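Local atomic coordinates of uncharacterized protein (Mycobacterium vanbaalenii PYR-1, PDB entry 4XU6), a protein that binds diacylglycerol in the membrane as a homotrimeric bacterial relative of the Insig sterol-sensing proteins. Residues G30-T36 with G146-H151; A19-H24 with W43-F49; R2-E7 with A182-R186; G135-E139 with L164-Y168. All coordinates share one frame; numbering follows the deposited sequence.

Three of the four contacts gather round the lipid pocket of this six-helix membrane protein; interaction 3 lies apart. Interactions 1 and 2 have centres 12 Å apart and touch where the Tyr34 hydroxyl meets the carboxylate of Asp23. Interaction 4, its centre about 15 Å from that of interaction 1, meets it through Tyr150 and Glu139, so the two-stranded sheet bridges polar groups of helices 5-29 and 122-144. Interaction 3 uses the start of helix 5-29 and the end of helix 164-184; its centre is about 36 Å from that of interaction 1, across the chain's centre. It brings residues near the N-terminus against those at and just after the end of the last helix, and the other three contacts fall between its segments in sequence.

Interaction 1. Residues G30-T36 with G146-H151; sequences GTTVYHT and GVFAYH. With BOG (octyl beta-D-glucopyranoside), chain C; TDA (N-tridecanoic acid), chain E.
Gly146 and Val147 lead into a two-stranded antiparallel sheet in which strand 148-150 runs against strand 32-34, their axes 4.7 Å apart. Gly146 closes helix 122-144 with a Schellman motif, just as Gly30 closes helix 5-29, and the carbonyl O of Gly146 lies against His35 CB. Val147 O accepts the backbone N of His35 at 2.8 Å. At Phe148 the side chain sets off beside that of Tyr34: CB of Phe148 rests 3.6 Å from Tyr34 CD1, and the two ring planes are inclined at 45°. In Phe148 a chi1 of 71° sets CG between the backbone N and the carbonyl carbon, and the ring leads away from strand 32-34, reaching Leu142 and Glu139 of helix 122-144. Ala149 forms the hydrogen-bonded pair with Val33 through two reciprocal N-H to O bonds of 2.9 Å each; the side chains of both residues lie on the face opposite the aromatic rings. Tyr150, a diacylglycerol-binding residue, returns to the ring-bearing face beside Thr32, whose CG2 covers one face of its ring in a CH-pi contact, 3.6 Å from the centroid. The Tyr150 hydroxyl is hydrogen-bonded to Glu139 and to the tridecanoic acid, 3.0 Å from O21. His151 N then bonds to Thr31 O at 2.8 Å, and His151 CB comes to 3.3 Å from Gly30 O.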
# COMPACT_ATOMS: atom_id res chain seq x y z
N GLY A 30 -5.85 -14.33 -15.83
CA GLY A 30 -5.05 -14.73 -16.97
C GLY A 30 -3.56 -14.48 -16.81
O GLY A 30 -2.80 -14.49 -17.79
N THR A 31 -3.12 -14.24 -15.58
CA THR A 31 -1.69 -14.08 -15.31
C THR A 31 -0.98 -15.39 -15.63
O THR A 31 0.12 -15.39 -16.18
CB THR A 31 -1.43 -13.70 -13.83
OG1 THR A 31 -2.13 -12.49 -13.50
CG2 THR A 31 0.08 -13.52 -13.56
N THR A 32 -1.61 -16.50 -15.24
CA THR A 32 -1.08 -17.83 -15.54
C THR A 32 -2.20 -18.68 -16.11
O THR A 32 -3.38 -18.35 -15.97
CB THR A 32 -0.53 -18.54 -14.28
OG1 THR A 32 -1.57 -18.65 -13.28
CG2 THR A 32 0.67 -17.80 -13.69
N VAL A 33 -1.81 -19.78 -16.75
CA VAL A 33 -2.75 -20.77 -17.28
C VAL A 33 -2.17 -22.14 -17.02
O VAL A 33 -1.01 -22.38 -17.35
CB VAL A 33 -2.90 -20.64 -18.82
CG1 VAL A 33 -3.87 -21.71 -19.36
CG2 VAL A 33 -3.36 -19.26 -19.23
N TYR A 34 -2.95 -23.06 -16.46
CA TYR A 34 -2.46 -24.43 -16.26
C TYR A 34 -2.68 -25.31 -17.49
O TYR A 34 -3.66 -25.15 -18.23
CB TYR A 34 -3.10 -25.08 -15.04
CG TYR A 34 -2.53 -24.59 -13.72
CD1 TYR A 34 -1.32 -25.07 -13.25
CD2 TYR A 34 -3.22 -23.66 -12.94
CE1 TYR A 34 -0.79 -24.64 -12.05
CE2 TYR A 34 -2.70 -23.22 -11.73
CZ TYR A 34 -1.48 -23.72 -11.29
OH TYR A 34 -0.93 -23.30 -10.09
N HIS A 35 -1.76 -26.25 -17.71
CA HIS A 35 -1.88 -27.22 -18.80
C HIS A 35 -1.64 -28.62 -18.26
O HIS A 35 -0.80 -29.35 -18.79
CB HIS A 35 -0.84 -26.93 -19.89
CG HIS A 35 -0.94 -25.55 -20.48
ND1 HIS A 35 -2.02 -25.14 -21.23
CD2 HIS A 35 -0.09 -24.50 -20.43
CE1 HIS A 35 -1.83 -23.89 -21.61
NE2 HIS A 35 -0.67 -23.48 -21.14
N THR A 36 -2.34 -28.98 -17.19
CA THR A 36 -2.17 -30.29 -16.58
C THR A 36 -3.50 -30.95 -16.16
O THR A 36 -3.78 -31.16 -14.98
CB THR A 36 -1.18 -30.23 -15.39
OG1 THR A 36 -1.12 -31.51 -14.76
CG2 THR A 36 -1.59 -29.15 -14.37
N GLY A 146 6.03 -27.70 -19.36
CA GLY A 146 4.73 -27.51 -19.96
C GLY A 146 3.56 -27.65 -18.99
O GLY A 146 2.40 -27.77 -19.40
N VAL A 147 3.87 -27.63 -17.70
CA VAL A 147 2.86 -27.82 -16.66
C VAL A 147 1.89 -26.63 -16.58
O VAL A 147 0.67 -26.81 -16.42
CB VAL A 147 3.52 -28.06 -15.28
CG1 VAL A 147 2.49 -28.09 -14.17
CG2 VAL A 147 4.31 -29.37 -15.30
N PHE A 148 2.44 -25.42 -16.68
CA PHE A 148 1.64 -24.21 -16.79
C PHE A 148 2.45 -23.16 -17.54
O PHE A 148 3.61 -23.40 -17.86
CB PHE A 148 1.18 -23.71 -15.41
CG PHE A 148 2.28 -23.11 -14.54
CD1 PHE A 148 3.18 -23.94 -13.88
CD2 PHE A 148 2.37 -21.74 -14.36
CE1 PHE A 148 4.18 -23.40 -13.06
CE2 PHE A 148 3.36 -21.18 -13.54
CZ PHE A 148 4.27 -22.02 -12.90
N ALA A 149 1.84 -22.02 -17.84
CA ALA A 149 2.58 -20.95 -18.48
C ALA A 149 2.15 -19.60 -17.94
O ALA A 149 1.03 -19.47 -17.44
CB ALA A 149 2.39 -21.00 -20.00
N TYR A 150 3.02 -18.60 -18.05
CA TYR A 150 2.64 -17.23 -17.73
C TYR A 150 2.09 -16.53 -18.97
O TYR A 150 2.37 -16.94 -20.10
CB TYR A 150 3.84 -16.45 -17.15
CG TYR A 150 4.01 -16.68 -15.67
CD1 TYR A 150 4.66 -17.81 -15.19
CD2 TYR A 150 3.51 -15.76 -14.74
CE1 TYR A 150 4.80 -18.04 -13.82
CE2 TYR A 150 3.65 -15.97 -13.38
CZ TYR A 150 4.29 -17.11 -12.92
OH TYR A 150 4.42 -17.33 -11.57
N HIS A 151 1.29 -15.50 -18.74
CA HIS A 151 0.84 -14.62 -19.81
C HIS A 151 2.09 -14.09 -20.52
O HIS A 151 3.11 -13.86 -19.88
CB HIS A 151 0.04 -13.46 -19.22
CG HIS A 151 -0.68 -12.64 -20.24
ND1 HIS A 151 -0.08 -11.57 -20.88
CD2 HIS A 151 -1.94 -12.72 -20.72
CE1 HIS A 151 -0.95 -11.03 -21.72
NE2 HIS A 151 -2.08 -11.71 -21.64
C1 BOG C . 2.00 -35.13 -11.19
O1 BOG C . 1.55 -35.47 -9.88
C2 BOG C . 1.40 -36.09 -12.21
O2 BOG C . 1.76 -37.44 -11.88
C3 BOG C . 1.92 -35.72 -13.59
O3 BOG C . 1.41 -36.62 -14.58
C4 BOG C . 1.49 -34.30 -13.89
O4 BOG C . 1.99 -33.91 -15.18
C5 BOG C . 2.03 -33.36 -12.82
O5 BOG C . 1.66 -33.78 -11.50
C6 BOG C . 1.55 -31.93 -13.07
O6 BOG C . 0.21 -31.77 -12.59
C1' BOG C . 2.48 -35.06 -8.88
C2' BOG C . 1.88 -35.35 -7.52
C3' BOG C . 2.97 -35.38 -6.46
C4' BOG C . 2.37 -35.46 -5.06
C5' BOG C . 3.13 -34.53 -4.12
C6' BOG C . 3.21 -33.14 -4.74
C7' BOG C . 4.19 -32.22 -4.03
C8' BOG C . 4.22 -32.49 -2.54
O21 TDA E . 2.97 -17.13 -8.90
O22 TDA E . 2.81 -19.41 -9.38
C21 TDA E . 3.01 -18.55 -8.52
C22 TDA E . 3.22 -18.95 -7.09
C23 TDA E . 3.77 -17.78 -6.26
C24 TDA E . 3.83 -18.15 -4.77
C25 TDA E . 4.48 -17.03 -3.95
C26 TDA E . 4.52 -17.36 -2.46
C27 TDA E . 3.10 -17.34 -1.92
C28 TDA E . 3.05 -17.62 -0.44
C29 TDA E . 1.60 -17.74 0.00
C30 TDA E . 1.57 -17.97 1.50
C31 TDA E . 2.07 -16.72 2.22
C32 TDA E . 1.88 -16.85 3.73
C33 TDA E . 2.84 -15.95 4.48

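Interaction 2. Residues A19-H24 with W43-F49; sequences ALIGDH and WSSPFWF. With BOG (octyl beta-D-glucopyranoside), chain C.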
# COMPACT_ATOMS: atom_id res chain seq x y z
N ALA A 19 -1.97 -19.48 -0.67
CA ALA A 19 -1.58 -19.88 -2.02
C ALA A 19 -2.78 -20.07 -2.95
O ALA A 19 -2.75 -19.65 -4.11
CB ALA A 19 -0.74 -21.16 -2.00
N LEU A 20 -3.84 -20.72 -2.45
CA LEU A 20 -5.04 -20.95 -3.26
C LEU A 20 -5.71 -19.63 -3.65
O LEU A 20 -6.21 -19.49 -4.76
CB LEU A 20 -6.03 -21.84 -2.50
CG LEU A 20 -5.63 -23.31 -2.36
CD1 LEU A 20 -6.58 -24.05 -1.42
CD2 LEU A 20 -5.57 -23.97 -3.73
N ILE A 21 -5.71 -18.67 -2.73
CA ILE A 21 -6.32 -17.37 -3.03
C ILE A 21 -5.50 -16.64 -4.09
O ILE A 21 -6.04 -16.11 -5.06
CB ILE A 21 -6.44 -16.50 -1.76
CG1 ILE A 21 -7.45 -17.11 -0.79
CG2 ILE A 21 -6.84 -15.05 -2.12
CD1 ILE A 21 -7.36 -16.53 0.64
N GLY A 22 -4.18 -16.61 -3.90
CA GLY A 22 -3.30 -15.95 -4.85
C GLY A 22 -3.30 -16.64 -6.20
O GLY A 22 -3.31 -16.00 -7.25
N ASP A 23 -3.27 -17.97 -6.19
CA ASP A 23 -3.24 -18.70 -7.45
C ASP A 23 -4.58 -18.59 -8.19
O ASP A 23 -4.60 -18.44 -9.41
CB ASP A 23 -2.87 -20.16 -7.23
CG ASP A 23 -2.32 -20.83 -8.49
OD1 ASP A 23 -1.55 -20.19 -9.24
OD2 ASP A 23 -2.67 -22.01 -8.71
N HIS A 24 -5.69 -18.64 -7.47
CA HIS A 24 -6.97 -18.38 -8.12
C HIS A 24 -6.95 -17.00 -8.79
O HIS A 24 -7.42 -16.83 -9.91
CB HIS A 24 -8.14 -18.43 -7.15
CG HIS A 24 -9.40 -17.86 -7.72
ND1 HIS A 24 -10.16 -18.53 -8.65
CD2 HIS A 24 -9.98 -16.64 -7.56
CE1 HIS A 24 -11.19 -17.77 -9.01
NE2 HIS A 24 -11.10 -16.62 -8.37
N TRP A 43 -10.05 -25.91 -6.16
CA TRP A 43 -10.38 -24.59 -6.69
C TRP A 43 -9.73 -24.42 -8.07
O TRP A 43 -9.99 -25.23 -8.97
CB TRP A 43 -9.93 -23.49 -5.71
CG TRP A 43 -10.66 -22.17 -5.87
CD1 TRP A 43 -11.62 -21.87 -6.78
CD2 TRP A 43 -10.47 -20.99 -5.07
NE1 TRP A 43 -12.05 -20.57 -6.61
CE2 TRP A 43 -11.35 -20.01 -5.56
CE3 TRP A 43 -9.63 -20.66 -3.99
CZ2 TRP A 43 -11.43 -18.72 -5.02
CZ3 TRP A 43 -9.71 -19.38 -3.45
CH2 TRP A 43 -10.60 -18.43 -3.97
N SER A 44 -8.88 -23.41 -8.25
CA SER A 44 -8.26 -23.18 -9.56
C SER A 44 -6.88 -23.82 -9.73
O SER A 44 -6.24 -23.65 -10.76
CB SER A 44 -8.14 -21.67 -9.84
OG SER A 44 -9.39 -21.02 -9.73
N SER A 45 -6.43 -24.56 -8.72
CA SER A 45 -5.05 -25.05 -8.66
C SER A 45 -4.97 -26.58 -8.67
O SER A 45 -5.79 -27.24 -8.05
CB SER A 45 -4.37 -24.58 -7.37
OG SER A 45 -4.45 -23.18 -7.22
N PRO A 46 -3.94 -27.12 -9.33
CA PRO A 46 -3.61 -28.54 -9.17
C PRO A 46 -3.41 -28.82 -7.70
O PRO A 46 -2.84 -27.96 -6.99
CB PRO A 46 -2.26 -28.68 -9.90
CG PRO A 46 -2.20 -27.54 -10.85
CD PRO A 46 -2.95 -26.41 -10.16
N PHE A 47 -3.84 -29.99 -7.23
CA PHE A 47 -3.85 -30.26 -5.79
C PHE A 47 -2.46 -30.12 -5.16
O PHE A 47 -2.36 -29.83 -3.97
CB PHE A 47 -4.42 -31.65 -5.49
CG PHE A 47 -3.44 -32.75 -5.69
CD1 PHE A 47 -3.19 -33.26 -6.96
CD2 PHE A 47 -2.72 -33.27 -4.61
CE1 PHE A 47 -2.27 -34.28 -7.15
CE2 PHE A 47 -1.80 -34.28 -4.79
CZ PHE A 47 -1.57 -34.79 -6.05
N TRP A 48 -1.41 -30.35 -5.95
CA TRP A 48 -0.05 -30.30 -5.41
C TRP A 48 0.45 -28.87 -5.17
O TRP A 48 1.42 -28.67 -4.44
CB TRP A 48 0.95 -31.06 -6.29
CG TRP A 48 0.92 -30.72 -7.76
CD1 TRP A 48 0.36 -31.47 -8.77
CD2 TRP A 48 1.47 -29.55 -8.39
NE1 TRP A 48 0.54 -30.84 -9.98
CE2 TRP A 48 1.21 -29.66 -9.77
CE3 TRP A 48 2.15 -28.42 -7.91
CZ2 TRP A 48 1.61 -28.67 -10.68
CZ3 TRP A 48 2.54 -27.45 -8.82
CH2 TRP A 48 2.27 -27.58 -10.18
N PHE A 49 -0.21 -27.89 -5.78
CA PHE A 49 0.21 -26.50 -5.61
C PHE A 49 0.12 -26.01 -4.16
O PHE A 49 1.13 -25.56 -3.59
CB PHE A 49 -0.51 -25.56 -6.60
CG PHE A 49 -0.16 -24.11 -6.39
CD1 PHE A 49 1.06 -23.62 -6.85
CD2 PHE A 49 -1.01 -23.26 -5.70
CE1 PHE A 49 1.42 -22.29 -6.64
CE2 PHE A 49 -0.66 -21.93 -5.48
CZ PHE A 49 0.56 -21.44 -5.96
C1 BOG C . 2.00 -35.13 -11.19
O1 BOG C . 1.55 -35.47 -9.88
C2 BOG C . 1.40 -36.09 -12.21
O2 BOG C . 1.76 -37.44 -11.88
C3 BOG C . 1.92 -35.72 -13.59
O3 BOG C . 1.41 -36.62 -14.58
C4 BOG C . 1.49 -34.30 -13.89
O4 BOG C . 1.99 -33.91 -15.18
C5 BOG C . 2.03 -33.36 -12.82
O5 BOG C . 1.66 -33.78 -11.50
C6 BOG C . 1.55 -31.93 -13.07
O6 BOG C . 0.21 -31.77 -12.59
C1' BOG C . 2.48 -35.06 -8.88
C2' BOG C . 1.88 -35.35 -7.52
C3' BOG C . 2.97 -35.38 -6.46
C4' BOG C . 2.37 -35.46 -5.06
C5' BOG C . 3.13 -34.53 -4.12
C6' BOG C . 3.21 -33.14 -4.74
C7' BOG C . 4.19 -32.22 -4.03
C8' BOG C . 4.22 -32.49 -2.54
O HOH W 1 -6.93 -21.78 -6.51
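The 19-24 part of helix 5-29 and residues 43-49, a loop with strand 45-46 leading into helix 48-64, come nearest in backbone at His24 and Ser44 (CA atoms 5.2 Å apart) and diverge towards Ala19 and Phe49 (CA atoms 7.7 Å apart). A water bridges them, donating to Leu20 O and Ser45 OG and accepting from Ser44 N. The His24 ring lies over the six-membered ring of Trp43 in an offset stack, planes at 11° and centroids 4.4 Å apart, with His24 CB above the same ring. In the imidazole plane, ND1 of His24 shares a nearly straight 2.8 Å hydrogen bond with Ser44 OG, probably helping to fix the ring's rotation. One turn earlier, Ile21 CG1 and Leu20 CB touch the far rim of the indole. Ser45 OG donates to the anti lone pair of Asp23 OD2 at 2.6 Å; Tyr34 is a second partner of that oxygen. With CG of Phe49 anti to its backbone N (chi1 177°), the ring reaches Asp23, whose carboxylate stacks over one face at 29°, and Phe49 CE2 packs 3.6 Å from Ala19 CB. Val102 of a neighbouring subunit packs on His24 and Trp43. The contact thus joins the first transmembrane helix to the entrance of the second, and its Phe49 end lines the lipid pocket.

Interaction 3. Residues R2-E7 with A182-R186; sequences RLRISE and AVARR. With BOG (octyl beta-D-glucopyranoside), chain B.
Two arginine guanidinium groups, Arg4 and Arg186, lie flat on one another, planes at 9° and centres 4.0 Å apart. Glu7 probably makes this pairing of like charges tolerable by gripping the Arg186 group in its own plane: NE of Arg186 donates to Glu7 OE2 at 2.9 Å and NH2 of Arg186 to OE1 at 2.8 Å, each carboxylate oxygen accepting on its syn lone pair. This side-on, bidentate salt bridge leaves carboxylate and guanidinium nearly coplanar. The same NH2 also bonds to Arg2 O, in the carbonyl plane and 3.0 Å away, and a water links Arg2 O to NH1 of Arg186. The group is thereby held along its edge, with Arg4 NE over one face and CG2 of Val183 over the opposite one. The salt bridge ties the start of the first transmembrane helix to the residues just past the end of helix 164-184. Arg4 occupies the N-cap position, and its backbone N donates to Glu7 OE1 at 2.9 Å from above the carboxylate plane, giving that oxygen two protein donors. Beside these polar groups, Leu3 CD2 packs on Ala182 CB at 3.8 Å. An octyl glucoside molecule flanks the charged cluster: its O2 donates to Glu7 OE2 at 2.7 Å, and Arg185, bent at chi3 (-66°), donates to the sugar through NH1 to O5 and NH2 to O6.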
# COMPACT_ATOMS: atom_id res chain seq x y z
N ARG A 2 12.54 -28.10 15.28
CA ARG A 2 12.27 -27.14 16.34
C ARG A 2 10.80 -26.76 16.46
O ARG A 2 10.30 -26.55 17.57
CB ARG A 2 13.18 -25.92 16.18
CG ARG A 2 14.62 -26.38 16.07
CD ARG A 2 15.65 -25.35 16.40
NE ARG A 2 16.94 -26.03 16.59
CZ ARG A 2 18.12 -25.44 16.57
NH1 ARG A 2 19.22 -26.16 16.75
NH2 ARG A 2 18.22 -24.14 16.36
N LEU A 3 10.12 -26.69 15.32
CA LEU A 3 8.66 -26.58 15.33
C LEU A 3 8.08 -27.87 15.90
O LEU A 3 8.62 -28.95 15.68
CB LEU A 3 8.12 -26.38 13.91
CG LEU A 3 8.37 -25.04 13.23
CD1 LEU A 3 7.89 -25.07 11.77
CD2 LEU A 3 7.67 -23.93 14.00
N ARG A 4 6.98 -27.75 16.63
CA ARG A 4 6.21 -28.92 17.02
C ARG A 4 5.31 -29.29 15.85
O ARG A 4 5.02 -28.44 15.00
CB ARG A 4 5.42 -28.64 18.29
CG ARG A 4 6.33 -28.51 19.51
CD ARG A 4 5.70 -27.72 20.63
NE ARG A 4 6.57 -27.67 21.80
CZ ARG A 4 6.27 -27.02 22.92
NH1 ARG A 4 5.12 -26.37 23.02
NH2 ARG A 4 7.13 -27.04 23.95
N ILE A 5 4.89 -30.55 15.77
CA ILE A 5 4.08 -31.01 14.64
C ILE A 5 2.84 -30.15 14.45
O ILE A 5 2.50 -29.79 13.32
CB ILE A 5 3.68 -32.50 14.78
CG1 ILE A 5 4.92 -33.39 14.68
CG2 ILE A 5 2.69 -32.90 13.69
N SER A 6 2.17 -29.80 15.55
CA SER A 6 0.94 -29.02 15.46
C SER A 6 1.19 -27.64 14.86
O SER A 6 0.35 -27.12 14.11
CB SER A 6 0.29 -28.88 16.83
OG SER A 6 1.12 -28.13 17.71
N GLU A 7 2.32 -27.04 15.21
CA GLU A 7 2.70 -25.73 14.70
C GLU A 7 3.00 -25.81 13.22
O GLU A 7 2.58 -24.94 12.44
CB GLU A 7 3.91 -25.20 15.47
CG GLU A 7 3.59 -24.93 16.93
CD GLU A 7 4.81 -24.84 17.81
OE1 GLU A 7 5.93 -25.11 17.33
OE2 GLU A 7 4.65 -24.50 19.00
N ALA A 182 5.72 -18.93 16.39
CA ALA A 182 5.28 -20.25 16.88
C ALA A 182 5.97 -20.61 18.20
O ALA A 182 5.34 -21.13 19.13
CB ALA A 182 5.53 -21.33 15.83
N VAL A 183 7.26 -20.31 18.28
CA VAL A 183 8.02 -20.59 19.50
C VAL A 183 7.68 -19.59 20.60
O VAL A 183 7.43 -19.97 21.74
CB VAL A 183 9.54 -20.58 19.24
CG1 VAL A 183 10.32 -20.69 20.58
CG2 VAL A 183 9.91 -21.72 18.30
N ALA A 184 7.67 -18.30 20.25
CA ALA A 184 7.40 -17.24 21.22
C ALA A 184 6.04 -17.35 21.93
O ALA A 184 5.92 -17.01 23.11
CB ALA A 184 7.54 -15.86 20.56
N ARG A 185 5.03 -17.84 21.22
CA ARG A 185 3.67 -17.90 21.77
C ARG A 185 3.42 -19.11 22.66
O ARG A 185 2.33 -19.26 23.21
CB ARG A 185 2.63 -17.87 20.65
CG ARG A 185 2.61 -19.13 19.80
CD ARG A 185 1.42 -19.15 18.84
NE ARG A 185 0.15 -19.24 19.56
CZ ARG A 185 -0.33 -20.37 20.10
NH1 ARG A 185 0.36 -21.50 20.01
NH2 ARG A 185 -1.49 -20.36 20.74
N ARG A 186 4.41 -19.99 22.79
CA ARG A 186 4.27 -21.15 23.68
C ARG A 186 4.06 -20.69 25.12
O ARG A 186 4.46 -19.57 25.46
CB ARG A 186 5.50 -22.06 23.57
CG ARG A 186 5.59 -22.76 22.22
CD ARG A 186 6.90 -23.51 22.06
NE ARG A 186 7.00 -24.12 20.74
CZ ARG A 186 8.10 -24.69 20.26
NH1 ARG A 186 9.19 -24.77 21.01
NH2 ARG A 186 8.10 -25.19 19.03
C1 BOG B . 0.57 -25.09 20.23
O1 BOG B . 0.93 -24.65 18.92
C2 BOG B . 1.78 -24.96 21.17
O2 BOG B . 2.87 -25.75 20.67
C3 BOG B . 1.41 -25.41 22.57
O3 BOG B . 2.50 -25.14 23.46
C4 BOG B . 0.18 -24.65 23.04
O4 BOG B . -0.24 -25.19 24.30
C5 BOG B . -0.96 -24.74 22.02
O5 BOG B . -0.51 -24.31 20.73
C6 BOG B . -2.17 -23.91 22.44
O6 BOG B . -1.82 -22.52 22.52
C1' BOG B . -0.18 -24.53 18.01
C2' BOG B . 0.29 -23.67 16.84
C3' BOG B . -0.71 -22.61 16.42
C4' BOG B . -0.06 -21.23 16.44
C5' BOG B . 0.73 -20.91 15.18
C6' BOG B . 0.28 -19.55 14.64
C7' BOG B . 1.22 -19.00 13.57
C8' BOG B . 2.59 -18.71 14.16
O HOH W 2 11.59 -25.83 19.75
O HOH W 3 2.98 -22.22 19.14

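Interaction 4. Residues G135-E139 with L164-Y168; sequences GPAVE and LAPLY. With TDA (N-tridecanoic acid), chain E; TDA (N-tridecanoic acid), chain F.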
# COMPACT_ATOMS: atom_id res chain seq x y z
N GLY A 135 12.05 -20.63 -5.28
CA GLY A 135 10.71 -20.46 -5.82
C GLY A 135 10.68 -20.26 -7.33
O GLY A 135 10.05 -21.04 -8.05
N PRO A 136 11.34 -19.20 -7.82
CA PRO A 136 11.37 -18.98 -9.27
C PRO A 136 12.04 -20.13 -10.05
O PRO A 136 11.62 -20.41 -11.17
CB PRO A 136 12.19 -17.70 -9.41
CG PRO A 136 11.91 -16.96 -8.14
CD PRO A 136 11.87 -18.04 -7.08
N ALA A 137 13.05 -20.77 -9.47
CA ALA A 137 13.72 -21.89 -10.13
C ALA A 137 12.76 -23.06 -10.35
O ALA A 137 12.72 -23.64 -11.44
CB ALA A 137 14.94 -22.34 -9.32
N VAL A 138 12.00 -23.42 -9.32
CA VAL A 138 10.98 -24.46 -9.43
C VAL A 138 9.95 -24.10 -10.51
O VAL A 138 9.59 -24.94 -11.33
CB VAL A 138 10.27 -24.71 -8.09
CG1 VAL A 138 9.03 -25.58 -8.27
CG2 VAL A 138 11.24 -25.36 -7.09
N GLU A 139 9.49 -22.85 -10.51
CA GLU A 139 8.52 -22.41 -11.51
C GLU A 139 9.08 -22.48 -12.93
O GLU A 139 8.38 -22.89 -13.86
CB GLU A 139 8.01 -21.00 -11.20
CG GLU A 139 7.18 -20.94 -9.91
CD GLU A 139 6.17 -19.82 -9.91
OE1 GLU A 139 5.67 -19.47 -11.00
OE2 GLU A 139 5.88 -19.29 -8.82
N LEU A 164 8.19 -12.49 -9.35
CA LEU A 164 8.31 -13.63 -8.44
C LEU A 164 9.47 -13.46 -7.47
O LEU A 164 9.38 -13.88 -6.33
CB LEU A 164 8.49 -14.94 -9.20
CG LEU A 164 7.28 -15.40 -10.01
CD1 LEU A 164 7.60 -16.69 -10.76
CD2 LEU A 164 6.07 -15.60 -9.10
N ALA A 165 10.55 -12.84 -7.92
CA ALA A 165 11.70 -12.71 -7.03
C ALA A 165 11.36 -11.90 -5.76
O ALA A 165 11.55 -12.40 -4.65
CB ALA A 165 12.94 -12.16 -7.77
N PRO A 166 10.83 -10.66 -5.91
CA PRO A 166 10.48 -9.99 -4.64
C PRO A 166 9.23 -10.59 -3.97
O PRO A 166 9.10 -10.46 -2.75
CB PRO A 166 10.22 -8.53 -5.06
CG PRO A 166 9.93 -8.58 -6.53
CD PRO A 166 10.77 -9.73 -7.05
N LEU A 167 8.33 -11.21 -4.73
CA LEU A 167 7.16 -11.82 -4.09
C LEU A 167 7.58 -12.97 -3.17
O LEU A 167 7.17 -13.03 -2.02
CB LEU A 167 6.12 -12.29 -5.12
CG LEU A 167 4.87 -13.02 -4.60
CD1 LEU A 167 4.11 -12.16 -3.61
CD2 LEU A 167 3.97 -13.47 -5.78
N TYR A 168 8.42 -13.88 -3.68
CA TYR A 168 8.92 -14.98 -2.87
C TYR A 168 9.77 -14.46 -1.71
O TYR A 168 9.72 -15.00 -0.60
CB TYR A 168 9.72 -15.98 -3.72
CG TYR A 168 8.87 -17.02 -4.44
CD1 TYR A 168 8.25 -18.04 -3.73
CD2 TYR A 168 8.71 -16.98 -5.82
CE1 TYR A 168 7.47 -19.00 -4.37
CE2 TYR A 168 7.92 -17.96 -6.49
CZ TYR A 168 7.31 -18.96 -5.74
OH TYR A 168 6.53 -19.93 -6.35
O21 TDA E . 2.97 -17.13 -8.90
O22 TDA E . 2.81 -19.41 -9.38
C21 TDA E . 3.01 -18.55 -8.52
C22 TDA E . 3.22 -18.95 -7.09
C23 TDA E . 3.77 -17.78 -6.26
C24 TDA E . 3.83 -18.15 -4.77
C25 TDA E . 4.48 -17.03 -3.95
C26 TDA E . 4.52 -17.36 -2.46
C27 TDA E . 3.10 -17.34 -1.92
C28 TDA E . 3.05 -17.62 -0.44
C29 TDA E . 1.60 -17.74 0.00
C30 TDA E . 1.57 -17.97 1.50
C31 TDA E . 2.07 -16.72 2.22
C32 TDA E . 1.88 -16.85 3.73
C33 TDA E . 2.84 -15.95 4.48
C21 TDA F . 4.29 -23.55 -8.92
C22 TDA F . 5.37 -24.04 -7.98
C23 TDA F . 5.39 -23.24 -6.68
C24 TDA F . 6.58 -23.67 -5.82
C25 TDA F . 6.67 -22.87 -4.54
C26 TDA F . 8.05 -23.00 -3.89
C27 TDA F . 8.42 -24.47 -3.72
C28 TDA F . 9.87 -24.62 -3.26
C29 TDA F . 9.92 -25.45 -1.99
C30 TDA F . 9.35 -26.85 -2.23
C31 TDA F . 8.97 -27.49 -0.91
C32 TDA F . 10.09 -27.35 0.11
C33 TDA F . 9.90 -28.32 1.27
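Tyr168 and Glu139 make the polar link of this contact: the phenol OH donates to Glu139 OE2 at 2.6 Å, meeting the anti lone pair. The carboxylate lies at the edge of the tyrosine ring, with the two planes 77° apart. The other carboxylate oxygen, OE1, is hydrogen-bonded to Tyr150, so both oxygens of this buried acid have a tyrosine hydroxyl as partner. Gly135 CA sits over the centre of the Tyr168 ring, 3.7 Å from the centroid, in a CH-pi contact; the glycine lets the helix backbone come close to the ring. The opposite face carries the acyl chain of one tridecanoic acid, C25 being 3.6 Å from Tyr168 CE1. The ring is thus clamped between helix backbone and lipid. Apolar packing completes the contact: Pro136 CD touches Tyr168 CD2 at 3.6 Å, and Pro136 CG reaches Leu164 CB. Leu164, with CG anti to its carbonyl carbon (chi1 -68°), brings CD1 to 3.4 Å from Glu139 OE1 and CD2 to 3.5 Å from O21 of the same fatty acid. The second tridecanoic acid runs past Val138, so the contact helps to line the sites of both bound fatty acids. The axes of 135-139, part of helix 122-144 and kinked at Pro136, and of 164-168 cross at 130°, with strand 148-150 abutting Glu139 and Leu164, and helix 76-96 bordering Leu167.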